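Local atomic coordinates of EmGH1 (PDB entry 5Z87), a protein that probably hydrolyses beta-glucosidic bonds, releasing glucose from small sugars such as cellobiose. Residues Val434-Val439 / Glu476-Gln481; Val527-Leu532 / Val576-His581; Thr141-Ala146 / Leu407-Met412; Ala150-Pro155 / Glu414-Leu419. One frame throughout, in Å; residues are numbered along the deposited sequence.

Contact 1 of 4, residues Val434-Val439 / Glu476-Gln481; sequences VRKMLV and EVEYAQ
The ring of Tyr479 meets Val439 obliquely, with its CD1 3.3 Å from Val439 O, while the backbone N of Gln481 lies over one ring face, displaced toward the rim. Tyr479 and Val439 belong to the beta-alpha-beta unit formed by strand 436-440, helix 462-473 and strand 476-480, whose two strands are parallel neighbours at one border of the C-terminal domain's sheet. Tyr479, Val439, Met437 and Val477 turn to the face where helix 462-473 packs, with Leu463 and Leu466 of that helix under Val439. Beta-branched valines suit the extended backbone here, and Val439 CG2 comes within 4.2 Å of Val477 CG1.

The other face carries Lys436, Leu438, Glu476 and Glu478. Lys436 and Glu476 run side by side, but the lysine bends at its end (chi4 -108°), which carries NZ over to Glu478. This salt bridge, Lys436 NZ to Glu478 OE1, is modelled very short, and its exact length deserves caution. The same ammonium also forms a salt bridge with Asp524, its strongest partner, so a long basic chain fits a largely buried place. Farther along, Leu438 CD1 rests 3.9 Å from Ala480 CB.

Backbone bonds join the strands throughout; the N-H of Val439 points almost straight at Glu478 O, with an N-O distance of 2.8 Å.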
loop_
_atom_site.group_PDB
_atom_site.type_symbol
_atom_site.label_atom_id
_atom_site.label_comp_id
_atom_site.label_asym_id
_atom_site.label_seq_id
_atom_site.Cartn_x
_atom_site.Cartn_y
_atom_site.Cartn_z
ATOM N N VAL A 434 -19.063 13.459 42.911
ATOM C CA VAL A 434 -19.854 13.720 41.717
ATOM C C VAL A 434 -21.291 13.963 42.141
ATOM O O VAL A 434 -21.814 13.262 43.014
ATOM C CB VAL A 434 -19.754 12.544 40.722
ATOM C CG1 VAL A 434 -20.699 12.747 39.540
ATOM C CG2 VAL A 434 -18.316 12.365 40.241
ATOM N N ARG A 435 -21.934 14.959 41.535
ATOM C CA ARG A 435 -23.346 15.198 41.788
ATOM C C ARG A 435 -24.226 14.858 40.593
ATOM O O ARG A 435 -25.168 14.072 40.728
ATOM C CB ARG A 435 -23.585 16.657 42.221
ATOM C CG ARG A 435 -25.021 17.133 41.955
ATOM C CD ARG A 435 -25.364 18.491 42.593
ATOM N NE ARG A 435 -25.300 19.607 41.645
ATOM C CZ ARG A 435 -26.051 19.737 40.549
ATOM N NH1 ARG A 435 -26.963 18.826 40.232
ATOM N NH2 ARG A 435 -25.893 20.795 39.763
ATOM N N LYS A 436 -23.954 15.416 39.415
ATOM C CA LYS A 436 -24.809 15.186 38.250
ATOM C C LYS A 436 -23.942 14.982 37.014
ATOM O O LYS A 436 -23.309 15.927 36.532
ATOM C CB LYS A 436 -25.781 16.342 38.043
ATOM C CG LYS A 436 -26.909 16.022 37.082
ATOM C CD LYS A 436 -27.813 17.226 36.865
ATOM C CE LYS A 436 -29.105 16.825 36.170
ATOM N NZ LYS A 436 -29.168 17.299 34.756
ATOM N N MET A 437 -23.942 13.759 36.483
ATOM C CA MET A 437 -23.125 13.386 35.335
ATOM C C MET A 437 -23.986 13.267 34.086
ATOM O O MET A 437 -25.010 12.577 34.099
ATOM C CB MET A 437 -22.402 12.067 35.599
ATOM C CG MET A 437 -21.827 11.429 34.346
ATOM S SD MET A 437 -21.336 9.716 34.587
ATOM C CE MET A 437 -20.085 9.805 35.854
ATOM N N LEU A 438 -23.574 13.948 33.015
ATOM C CA LEU A 438 -24.192 13.791 31.703
ATOM C C LEU A 438 -23.466 12.692 30.932
ATOM O O LEU A 438 -22.250 12.778 30.728
ATOM C CB LEU A 438 -24.135 15.094 30.912
ATOM C CG LEU A 438 -24.508 14.967 29.429
ATOM C CD1 LEU A 438 -25.991 14.650 29.260
ATOM C CD2 LEU A 438 -24.133 16.213 28.652
ATOM N N VAL A 439 -24.202 11.664 30.519
ATOM C CA VAL A 439 -23.693 10.615 29.640
ATOM C C VAL A 439 -24.276 10.869 28.259
ATOM O O VAL A 439 -25.497 10.812 28.079
ATOM C CB VAL A 439 -24.063 9.215 30.159
ATOM C CG1 VAL A 439 -23.521 8.130 29.236
ATOM C CG2 VAL A 439 -23.520 9.018 31.566
ATOM N N GLU A 476 -26.410 11.615 40.481
ATOM C CA GLU A 476 -27.402 11.617 39.420
ATOM C C GLU A 476 -26.744 11.472 38.053
ATOM O O GLU A 476 -25.590 11.864 37.851
ATOM C CB GLU A 476 -28.215 12.910 39.465
ATOM C CG GLU A 476 -29.425 12.929 38.562
ATOM C CD GLU A 476 -30.196 14.227 38.677
ATOM O OE1 GLU A 476 -30.763 14.677 37.654
ATOM O OE2 GLU A 476 -30.229 14.792 39.797
ATOM N N VAL A 477 -27.503 10.913 37.111
ATOM C CA VAL A 477 -27.074 10.726 35.732
ATOM C C VAL A 477 -28.181 11.233 34.820
ATOM O O VAL A 477 -29.348 10.869 34.996
ATOM C CB VAL A 477 -26.757 9.246 35.428
ATOM C CG1 VAL A 477 -26.949 8.936 33.942
ATOM C CG2 VAL A 477 -25.349 8.903 35.876
ATOM N N GLU A 478 -27.824 12.082 33.863
ATOM C CA GLU A 478 -28.711 12.391 32.754
ATOM C C GLU A 478 -28.076 11.922 31.453
ATOM O O GLU A 478 -26.861 11.729 31.366
ATOM C CB GLU A 478 -29.040 13.884 32.671
ATOM C CG GLU A 478 -30.337 14.151 31.912
ATOM C CD GLU A 478 -30.956 15.492 32.248
ATOM O OE1 GLU A 478 -30.773 15.964 33.394
ATOM O OE2 GLU A 478 -31.631 16.067 31.366
ATOM N N TYR A 479 -28.918 11.730 30.444
ATOM C CA TYR A 479 -28.489 11.192 29.168
ATOM C C TYR A 479 -28.955 12.117 28.063
ATOM O O TYR A 479 -30.081 12.615 28.094
ATOM C CB TYR A 479 -29.050 9.779 28.922
ATOM C CG TYR A 479 -29.084 9.389 27.456
ATOM C CD1 TYR A 479 -27.918 9.069 26.771
ATOM C CD2 TYR A 479 -30.279 9.351 26.755
ATOM C CE1 TYR A 479 -27.947 8.719 25.429
ATOM C CE2 TYR A 479 -30.320 9.005 25.418
ATOM C CZ TYR A 479 -29.149 8.682 24.757
ATOM O OH TYR A 479 -29.190 8.329 23.419
ATOM N N ALA A 480 -28.078 12.343 27.097
ATOM C CA ALA A 480 -28.410 13.034 25.866
ATOM C C ALA A 480 -27.838 12.252 24.691
ATOM O O ALA A 480 -26.754 11.669 24.789
ATOM C CB ALA A 480 -27.870 14.476 25.871
ATOM N N GLN A 481 -28.581 12.225 23.586
ATOM C CA GLN A 481 -28.088 11.584 22.370
ATOM C C GLN A 481 -26.763 12.206 21.913
ATOM O O GLN A 481 -25.801 11.493 21.594
ATOM C CB GLN A 481 -29.155 11.684 21.276
ATOM C CG GLN A 481 -28.763 11.089 19.933
ATOM C CD GLN A 481 -28.617 9.578 19.974
ATOM O OE1 GLN A 481 -29.169 8.902 20.849
ATOM N NE2 GLN A 481 -27.863 9.040 19.023
#

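Contact 2 of 4, residues Val527-Leu532 / Val576-His581; sequences VIVMCL and VAVLIH
Val529 and Val576 stand side by side on neighbouring parallel strands, their CG2 methyls 3.8 Å apart. The strands 527-533 and 574-580 lie inside the mixed sheet of the family 3 C-terminal domain and are joined by a beta-alpha-beta crossover through helix 561-569.

Side-chain packing across the pair is tightest around Val576. Val576 has chi1 at -54°, which puts CG2 in the crowded position between its own backbone N and carbonyl carbon and so directs it at Val529. The other branch of Val529, CG1, reaches Val578 CG2 at 4.0 Å, so a single valine touches two partners on the face it shares with Cys531. On the opposite face Met530, bent at its last torsion, brings CE to 4.1 Å from Ala577 CB. The small Ala577 fits here because Leu590 of helix 588-593 packs on both of these side chains.

Toward the other end the side chains hold each other more loosely. Leu532 and Leu579 are paired in the strands, yet their side chains do not meet; both pack on Leu590, and Leu579 CD2 reaches only the carbonyl oxygen of Leu532, at 4.0 Å. No side of the contact faces solvent, since every touching residue is buried, and apolar types therefore dominate; five backbone hydrogen bonds cross the pair, and peptide groups turned the other way, such as those of Val529 and Cys531, pair with strand 436-440. Even the looser end is firmly tied by the backbone: Ile580 N donates to Leu532 O at 2.7 Å, with an N-H...O angle of 171°.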
loop_
_atom_site.group_PDB
_atom_site.type_symbol
_atom_site.label_atom_id
_atom_site.label_comp_id
_atom_site.label_asym_id
_atom_site.label_seq_id
_atom_site.Cartn_x
_atom_site.Cartn_y
_atom_site.Cartn_z
ATOM N N VAL A 527 -19.948 16.699 35.575
ATOM C CA VAL A 527 -19.131 15.748 34.822
ATOM C C VAL A 527 -19.843 15.403 33.518
ATOM O O VAL A 527 -21.053 15.134 33.516
ATOM C CB VAL A 527 -18.856 14.468 35.631
ATOM C CG1 VAL A 527 -18.112 13.450 34.779
ATOM C CG2 VAL A 527 -18.084 14.791 36.884
ATOM N N ILE A 528 -19.097 15.415 32.411
ATOM C CA ILE A 528 -19.588 15.014 31.094
ATOM C C ILE A 528 -18.768 13.815 30.626
ATOM O O ILE A 528 -17.532 13.875 30.611
ATOM C CB ILE A 528 -19.481 16.161 30.075
ATOM C CG1 ILE A 528 -20.213 17.408 30.564
ATOM C CG2 ILE A 528 -19.998 15.732 28.709
ATOM C CD1 ILE A 528 -20.015 18.572 29.638
ATOM N N VAL A 529 -19.443 12.732 30.249
ATOM C CA VAL A 529 -18.783 11.526 29.747
ATOM C C VAL A 529 -19.263 11.307 28.323
ATOM O O VAL A 529 -20.432 10.959 28.107
ATOM C CB VAL A 529 -19.066 10.292 30.609
ATOM C CG1 VAL A 529 -18.531 9.062 29.917
ATOM C CG2 VAL A 529 -18.443 10.434 31.985
ATOM N N MET A 530 -18.367 11.511 27.352
ATOM C CA MET A 530 -18.712 11.411 25.938
ATOM C C MET A 530 -18.397 10.009 25.421
ATOM O O MET A 530 -17.265 9.524 25.562
ATOM C CB MET A 530 -17.958 12.464 25.134
ATOM C CG MET A 530 -17.914 13.817 25.835
ATOM S SD MET A 530 -17.294 15.136 24.788
ATOM C CE MET A 530 -15.532 14.765 24.760
ATOM N N CYS A 531 -19.405 9.362 24.829
ATOM C CA CYS A 531 -19.307 8.009 24.276
ATOM C C CYS A 531 -19.355 8.122 22.755
ATOM O O CYS A 531 -20.424 8.327 22.170
ATOM C CB CYS A 531 -20.428 7.129 24.811
ATOM S SG CYS A 531 -20.388 6.994 26.611
ATOM N N LEU A 532 -18.187 7.999 22.124
ATOM C CA LEU A 532 -18.015 8.282 20.704
ATOM C C LEU A 532 -17.272 7.125 20.031
ATOM O O LEU A 532 -16.830 6.169 20.679
ATOM C CB LEU A 532 -17.256 9.603 20.507
ATOM C CG LEU A 532 -17.592 10.782 21.430
ATOM C CD1 LEU A 532 -16.487 11.808 21.399
ATOM C CD2 LEU A 532 -18.890 11.411 21.001
ATOM N N VAL A 576 -14.528 13.634 30.048
ATOM C CA VAL A 576 -13.745 12.502 29.577
ATOM C C VAL A 576 -14.471 11.862 28.403
ATOM O O VAL A 576 -15.690 11.963 28.257
ATOM C CB VAL A 576 -13.496 11.459 30.679
ATOM C CG1 VAL A 576 -12.870 12.125 31.888
ATOM C CG2 VAL A 576 -14.792 10.792 31.062
ATOM N N ALA A 577 -13.701 11.187 27.561
ATOM C CA ALA A 577 -14.252 10.500 26.406
ATOM C C ALA A 577 -13.965 9.004 26.505
ATOM O O ALA A 577 -12.882 8.591 26.950
ATOM C CB ALA A 577 -13.693 11.088 25.097
ATOM N N VAL A 578 -14.964 8.206 26.123
ATOM C CA VAL A 578 -14.866 6.751 25.996
ATOM C C VAL A 578 -15.088 6.394 24.526
ATOM O O VAL A 578 -16.134 6.726 23.951
ATOM C CB VAL A 578 -15.891 6.030 26.887
ATOM C CG1 VAL A 578 -15.639 4.517 26.881
ATOM C CG2 VAL A 578 -15.830 6.563 28.301
ATOM N N LEU A 579 -14.120 5.712 23.918
ATOM C CA LEU A 579 -14.220 5.351 22.506
ATOM C C LEU A 579 -14.762 3.929 22.360
ATOM O O LEU A 579 -14.216 2.978 22.933
ATOM C CB LEU A 579 -12.866 5.481 21.804
ATOM C CG LEU A 579 -12.283 6.890 21.696
ATOM C CD1 LEU A 579 -10.868 6.836 21.197
ATOM C CD2 LEU A 579 -13.111 7.734 20.777
ATOM N N ILE A 580 -15.827 3.798 21.577
ATOM C CA ILE A 580 -16.478 2.528 21.292
ATOM C C ILE A 580 -16.590 2.435 19.782
ATOM O O ILE A 580 -17.139 3.346 19.146
ATOM C CB ILE A 580 -17.863 2.432 21.967
ATOM C CG1 ILE A 580 -17.697 2.523 23.489
ATOM C CG2 ILE A 580 -18.602 1.143 21.569
ATOM C CD1 ILE A 580 -19.005 2.801 24.245
ATOM N N HIS A 581 -16.056 1.355 19.205
ATOM C CA HIS A 581 -15.756 1.308 17.768
ATOM C C HIS A 581 -15.155 -0.046 17.389
ATOM O O HIS A 581 -14.644 -0.781 18.240
ATOM C CB HIS A 581 -14.768 2.414 17.377
ATOM C CG HIS A 581 -13.485 2.360 18.152
ATOM N ND1 HIS A 581 -12.283 1.985 17.585
ATOM C CD2 HIS A 581 -13.217 2.625 19.454
ATOM C CE1 HIS A 581 -11.329 2.037 18.499
ATOM N NE2 HIS A 581 -11.871 2.410 19.645
#

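Contact 3 of 4, residues Thr141-Ala146 / Leu407-Met412; sequences TQFPQA and LLARRM
The hydroxyl of Thr141, whose methyl CG2 approaches Ala409 CB at 4.3 Å, is gripped by two groups beyond the contact: Glu168 OE2 in a hydrogen bond and, weakly, the backbone N of Arg401. Threonine suits this buried place because one branch satisfies its polar neighbours while the other stays apolar. The methyl also lies over one face of the Phe143 ring, offset toward the rim.

No hydrogen bond crosses between the two segments, and the rest is hydrocarbon packing. Phe143 has CG anti to its carbonyl carbon (chi1 -63°), a turn that swings the ring to helix 403-416. There CD1 meets Ala409 CB at 3.7 Å and CE1 meets Leu408 CG at 4.0 Å, both approaching the ring obliquely. Ala409 is apt: with only a methyl, it lets the backbones come as near as 5.0 Å between the CA atoms of Phe143 and Ala409. Replacing Phe143 with an alanine would probably open a gap beside Leu408 and Ala409 and leave the Thr141 methyl without the ring it rests on. One residue on, the rigid ring of Pro144 lies across Met412, its CG 4.0 Å from Met412 CG, and the methionine then bends so that its sulfur leads away.

The loop 141-146 follows strand 126-129 of the TIM-barrel-type N-terminal domain and leads into helix 146-150, whose Met149 touches both Pro144 and Met412. Helix 155-171 packs on Phe143 through Val161 and Thr165, and helix 403-416 lies across from the loop.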
loop_
_atom_site.group_PDB
_atom_site.type_symbol
_atom_site.label_atom_id
_atom_site.label_comp_id
_atom_site.label_asym_id
_atom_site.label_seq_id
_atom_site.Cartn_x
_atom_site.Cartn_y
_atom_site.Cartn_z
ATOM N N THR A 141 -23.161 -15.941 25.283
ATOM C CA THR A 141 -22.325 -14.922 25.916
ATOM C C THR A 141 -21.466 -14.189 24.884
ATOM O O THR A 141 -20.699 -14.815 24.146
ATOM C CB THR A 141 -21.427 -15.553 26.972
ATOM O OG1 THR A 141 -22.165 -16.533 27.704
ATOM C CG2 THR A 141 -20.889 -14.488 27.934
ATOM N N GLN A 142 -21.570 -12.860 24.865
ATOM C CA GLN A 142 -20.846 -12.008 23.920
ATOM C C GLN A 142 -19.658 -11.364 24.625
ATOM O O GLN A 142 -19.808 -10.365 25.334
ATOM C CB GLN A 142 -21.777 -10.954 23.339
ATOM C CG GLN A 142 -22.828 -11.553 22.442
ATOM C CD GLN A 142 -22.226 -12.549 21.466
ATOM O OE1 GLN A 142 -21.568 -12.158 20.502
ATOM N NE2 GLN A 142 -22.454 -13.843 21.706
ATOM N N PHE A 143 -18.477 -11.930 24.423
ATOM C CA PHE A 143 -17.259 -11.388 24.999
ATOM C C PHE A 143 -16.820 -10.125 24.247
ATOM O O PHE A 143 -17.415 -9.740 23.231
ATOM C CB PHE A 143 -16.208 -12.487 24.997
ATOM C CG PHE A 143 -16.584 -13.660 25.849
ATOM C CD1 PHE A 143 -16.347 -13.641 27.219
ATOM C CD2 PHE A 143 -17.197 -14.777 25.291
ATOM C CE1 PHE A 143 -16.704 -14.726 28.022
ATOM C CE2 PHE A 143 -17.552 -15.869 26.084
ATOM C CZ PHE A 143 -17.306 -15.846 27.446
ATOM N N PRO A 144 -15.809 -9.401 24.746
ATOM C CA PRO A 144 -15.316 -8.251 23.977
ATOM C C PRO A 144 -14.822 -8.718 22.613
ATOM O O PRO A 144 -14.361 -9.849 22.449
ATOM C CB PRO A 144 -14.172 -7.699 24.837
ATOM C CG PRO A 144 -14.451 -8.192 26.220
ATOM C CD PRO A 144 -15.096 -9.534 26.032
ATOM N N GLN A 145 -14.945 -7.840 21.627
ATOM C CA GLN A 145 -14.493 -8.141 20.277
ATOM C C GLN A 145 -13.012 -8.534 20.282
ATOM O O GLN A 145 -12.274 -8.279 21.238
ATOM C CB GLN A 145 -14.759 -6.940 19.368
ATOM C CG GLN A 145 -14.440 -7.138 17.888
ATOM C CD GLN A 145 -15.170 -8.329 17.273
ATOM O OE1 GLN A 145 -14.879 -9.490 17.583
ATOM N NE2 GLN A 145 -16.100 -8.042 16.376
ATOM N N ALA A 146 -12.581 -9.189 19.201
ATOM C CA ALA A 146 -11.237 -9.767 19.173
ATOM C C ALA A 146 -10.147 -8.698 19.366
ATOM O O ALA A 146 -9.216 -8.877 20.164
ATOM C CB ALA A 146 -11.046 -10.545 17.866
ATOM N N LEU A 407 -19.459 -13.158 34.140
ATOM C CA LEU A 407 -18.415 -12.539 34.947
ATOM C C LEU A 407 -17.076 -12.553 34.215
ATOM O O LEU A 407 -16.329 -11.562 34.252
ATOM C CB LEU A 407 -18.313 -13.233 36.301
ATOM C CG LEU A 407 -17.067 -12.853 37.108
ATOM C CD1 LEU A 407 -17.057 -11.359 37.467
ATOM C CD2 LEU A 407 -16.949 -13.725 38.346
ATOM N N LEU A 408 -16.766 -13.654 33.525
ATOM C CA LEU A 408 -15.573 -13.675 32.689
ATOM C C LEU A 408 -15.621 -12.559 31.646
ATOM O O LEU A 408 -14.636 -11.840 31.452
ATOM C CB LEU A 408 -15.419 -15.042 32.024
ATOM C CG LEU A 408 -14.214 -15.205 31.092
ATOM C CD1 LEU A 408 -12.917 -14.898 31.829
ATOM C CD2 LEU A 408 -14.171 -16.613 30.510
ATOM N N ALA A 409 -16.776 -12.362 31.007
ATOM C CA ALA A 409 -16.903 -11.287 30.030
ATOM C C ALA A 409 -16.677 -9.914 30.663
ATOM O O ALA A 409 -16.096 -9.017 30.035
ATOM C CB ALA A 409 -18.274 -11.349 29.367
ATOM N N ARG A 410 -17.143 -9.727 31.898
ATOM C CA ARG A 410 -16.866 -8.488 32.617
ATOM C C ARG A 410 -15.376 -8.342 32.915
ATOM O O ARG A 410 -14.773 -7.293 32.639
ATOM C CB ARG A 410 -17.686 -8.453 33.905
ATOM C CG ARG A 410 -17.196 -7.480 34.942
ATOM C CD ARG A 410 -18.032 -6.235 34.903
ATOM N NE ARG A 410 -18.840 -6.061 36.107
ATOM C CZ ARG A 410 -18.655 -5.069 36.976
ATOM N NH1 ARG A 410 -17.687 -4.175 36.761
ATOM N NH2 ARG A 410 -19.439 -4.964 38.046
ATOM N N ARG A 411 -14.756 -9.396 33.461
ATOM C CA ARG A 411 -13.342 -9.310 33.813
ATOM C C ARG A 411 -12.458 -9.093 32.584
ATOM O O ARG A 411 -11.433 -8.400 32.666
ATOM C CB ARG A 411 -12.905 -10.567 34.568
ATOM C CG ARG A 411 -13.147 -10.500 36.076
ATOM C CD ARG A 411 -12.200 -11.426 36.846
ATOM N NE ARG A 411 -12.079 -12.753 36.230
ATOM C CZ ARG A 411 -10.925 -13.365 35.948
ATOM N NH1 ARG A 411 -9.763 -12.775 36.234
ATOM N NH2 ARG A 411 -10.931 -14.576 35.383
ATOM N N MET A 412 -12.827 -9.673 31.438
ATOM C CA MET A 412 -12.023 -9.480 30.238
ATOM C C MET A 412 -12.040 -8.013 29.814
ATOM O O MET A 412 -10.989 -7.425 29.534
ATOM C CB MET A 412 -12.521 -10.385 29.113
ATOM C CG MET A 412 -11.596 -10.423 27.895
ATOM S SD MET A 412 -9.885 -10.905 28.268
ATOM C CE MET A 412 -9.775 -12.519 27.548
#

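Contact 4 of 4, residues Ala150-Pro155 / Glu414-Leu419; sequences ACAFRP and EESIVL
Ala152 and Ser416 bring the two backbones within 4.0 Å at their CA atoms, the short touching parts running in nearly opposite directions, 159° apart, and Ala152 CA-H points at Glu415 O with the carbon 3.2 Å from the oxygen. Such closeness needs a small residue, and the alanine methyl fits against Ser416 OG at 3.3 Å; that hydroxyl is itself bonded to Met412 O. Beside it, Cys151 CB packs against Val418 CG2 at 3.7 Å.

The contact joins the N-terminal and C-terminal domains of the family 3 fold, where helix 403-416 gives way to strand 418-422. At its outer border Arg154 folds back through bends at chi2 and chi3 and sets NH1 3.0 Å from Glu415 OE1 in a salt bridge. This oxygen meets the guanidinium at its edge, near its plane, although the carboxylate is turned 83° from that plane. Asp156 holds NE of the arginine, while Lys730 and Gln704, from strands 724-733 and 703-713 of the fibronectin type III-like part, also bind Glu415 OE1. With a leucine in place of Arg154, Asp156 would probably lose its cationic mate, and Glu415 one of its cationic partners. Lys730 NZ also bonds to Ala152 O.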
loop_
_atom_site.group_PDB
_atom_site.type_symbol
_atom_site.label_atom_id
_atom_site.label_comp_id
_atom_site.label_asym_id
_atom_site.label_seq_id
_atom_site.Cartn_x
_atom_site.Cartn_y
_atom_site.Cartn_z
ATOM N N ALA A 150 -7.444 -8.276 22.417
ATOM C CA ALA A 150 -6.003 -8.194 22.179
ATOM C C ALA A 150 -5.354 -7.110 23.031
ATOM O O ALA A 150 -4.149 -7.187 23.313
ATOM C CB ALA A 150 -5.718 -7.933 20.694
ATOM N N CYS A 151 -6.121 -6.079 23.425
ATOM C CA CYS A 151 -5.548 -5.011 24.238
ATOM C C CYS A 151 -5.223 -5.481 25.634
ATOM O O CYS A 151 -4.446 -4.821 26.328
ATOM C CB CYS A 151 -6.486 -3.811 24.361
ATOM S SG CYS A 151 -7.050 -3.075 22.852
ATOM N N ALA A 152 -5.803 -6.604 26.055
ATOM C CA ALA A 152 -5.637 -7.060 27.428
ATOM C C ALA A 152 -4.255 -7.644 27.675
ATOM O O ALA A 152 -3.776 -7.626 28.818
ATOM C CB ALA A 152 -6.712 -8.093 27.766
ATOM N N PHE A 153 -3.603 -8.166 26.635
ATOM C CA PHE A 153 -2.327 -8.882 26.795
ATOM C C PHE A 153 -2.424 -9.928 27.910
ATOM O O PHE A 153 -1.521 -10.082 28.737
ATOM C CB PHE A 153 -1.168 -7.902 27.023
ATOM C CG PHE A 153 -0.776 -7.158 25.769
ATOM C CD1 PHE A 153 -1.571 -6.120 25.289
ATOM C CD2 PHE A 153 0.350 -7.531 25.040
ATOM C CE1 PHE A 153 -1.247 -5.436 24.108
ATOM C CE2 PHE A 153 0.696 -6.863 23.857
ATOM C CZ PHE A 153 -0.111 -5.809 23.386
ATOM N N ARG A 154 -3.543 -10.661 27.919
ATOM C CA ARG A 154 -3.812 -11.725 28.891
ATOM C C ARG A 154 -4.198 -12.988 28.130
ATOM O O ARG A 154 -5.379 -13.355 28.073
ATOM C CB ARG A 154 -4.929 -11.328 29.862
ATOM C CG ARG A 154 -4.560 -10.258 30.880
ATOM C CD ARG A 154 -3.520 -10.774 31.848
ATOM N NE ARG A 154 -4.012 -11.922 32.606
ATOM C CZ ARG A 154 -4.785 -11.836 33.685
ATOM N NH1 ARG A 154 -5.163 -10.650 34.154
ATOM N NH2 ARG A 154 -5.176 -12.943 34.299
ATOM N N PRO A 155 -3.235 -13.664 27.505
ATOM C CA PRO A 155 -3.600 -14.876 26.754
ATOM C C PRO A 155 -4.171 -15.970 27.642
ATOM O O PRO A 155 -4.979 -16.778 27.164
ATOM C CB PRO A 155 -2.285 -15.292 26.078
ATOM C CG PRO A 155 -1.202 -14.493 26.749
ATOM C CD PRO A 155 -1.836 -13.258 27.277
ATOM N N GLU A 414 -12.533 -5.431 31.759
ATOM C CA GLU A 414 -11.721 -4.707 32.743
ATOM C C GLU A 414 -10.224 -4.797 32.440
ATOM O O GLU A 414 -9.461 -3.888 32.804
ATOM C CB GLU A 414 -12.009 -5.231 34.167
ATOM C CG GLU A 414 -13.467 -4.981 34.632
ATOM C CD GLU A 414 -13.796 -5.516 36.037
ATOM O OE1 GLU A 414 -13.068 -6.391 36.557
ATOM O OE2 GLU A 414 -14.801 -5.046 36.623
ATOM N N GLU A 415 -9.777 -5.877 31.791
ATOM C CA GLU A 415 -8.365 -6.026 31.456
ATOM C C GLU A 415 -8.006 -5.399 30.114
ATOM O O GLU A 415 -6.818 -5.228 29.829
ATOM C CB GLU A 415 -7.960 -7.509 31.421
ATOM C CG GLU A 415 -8.080 -8.260 32.734
ATOM C CD GLU A 415 -6.899 -8.022 33.660
ATOM O OE1 GLU A 415 -5.767 -7.851 33.163
ATOM O OE2 GLU A 415 -7.107 -7.999 34.891
ATOM N N SER A 416 -8.996 -5.055 29.297
ATOM C CA SER A 416 -8.784 -4.670 27.909
ATOM C C SER A 416 -8.883 -3.180 27.659
ATOM O O SER A 416 -8.185 -2.669 26.775
ATOM C CB SER A 416 -9.810 -5.360 27.011
ATOM O OG SER A 416 -9.658 -6.761 27.101
ATOM N N ILE A 417 -9.751 -2.472 28.383
ATOM C CA ILE A 417 -9.951 -1.056 28.095
ATOM C C ILE A 417 -8.636 -0.302 28.270
ATOM O O ILE A 417 -7.895 -0.513 29.240
ATOM C CB ILE A 417 -11.081 -0.491 28.966
ATOM C CG1 ILE A 417 -12.386 -1.221 28.639
ATOM C CG2 ILE A 417 -11.264 0.983 28.700
ATOM C CD1 ILE A 417 -13.480 -1.012 29.648
ATOM N N VAL A 418 -8.316 0.547 27.292
ATOM C CA VAL A 418 -7.035 1.242 27.214
ATOM C C VAL A 418 -7.224 2.684 27.660
ATOM O O VAL A 418 -8.119 3.382 27.164
ATOM C CB VAL A 418 -6.466 1.205 25.782
ATOM C CG1 VAL A 418 -5.136 1.999 25.708
ATOM C CG2 VAL A 418 -6.314 -0.228 25.280
ATOM N N LEU A 419 -6.379 3.126 28.589
ATOM C CA LEU A 419 -6.268 4.535 28.952
ATOM C C LEU A 419 -5.306 5.181 27.958
ATOM O O LEU A 419 -4.088 5.023 28.067
ATOM C CB LEU A 419 -5.776 4.688 30.391
ATOM C CG LEU A 419 -5.707 6.130 30.920
ATOM C CD1 LEU A 419 -7.059 6.832 30.745
ATOM C CD2 LEU A 419 -5.258 6.205 32.391
#

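In the fold
Contacts 1 and 2 belong to one sheet, where strands 436-440 and 527-533 are neighbours: Leu438 N lies 2.8 Å from Val527 O, a probable hydrogen bond. Contact 2 is wholly buried and apolar, whereas contact 1, at the sheet's outermost strand, is partly exposed and admits charged side chains. Contacts 3 and 4 share helix 403-416 and touch through Met412 SD and Ala152 CB, their centres about 11 Å apart. Both set loops of the N-terminal domain against that helix or its exit, without regular backbone pairing; contact 3 is hydrocarbon, contact 4 adds a salt bridge. Through strand 418-422, contact 4 also reaches the sheet of contacts 1 and 2.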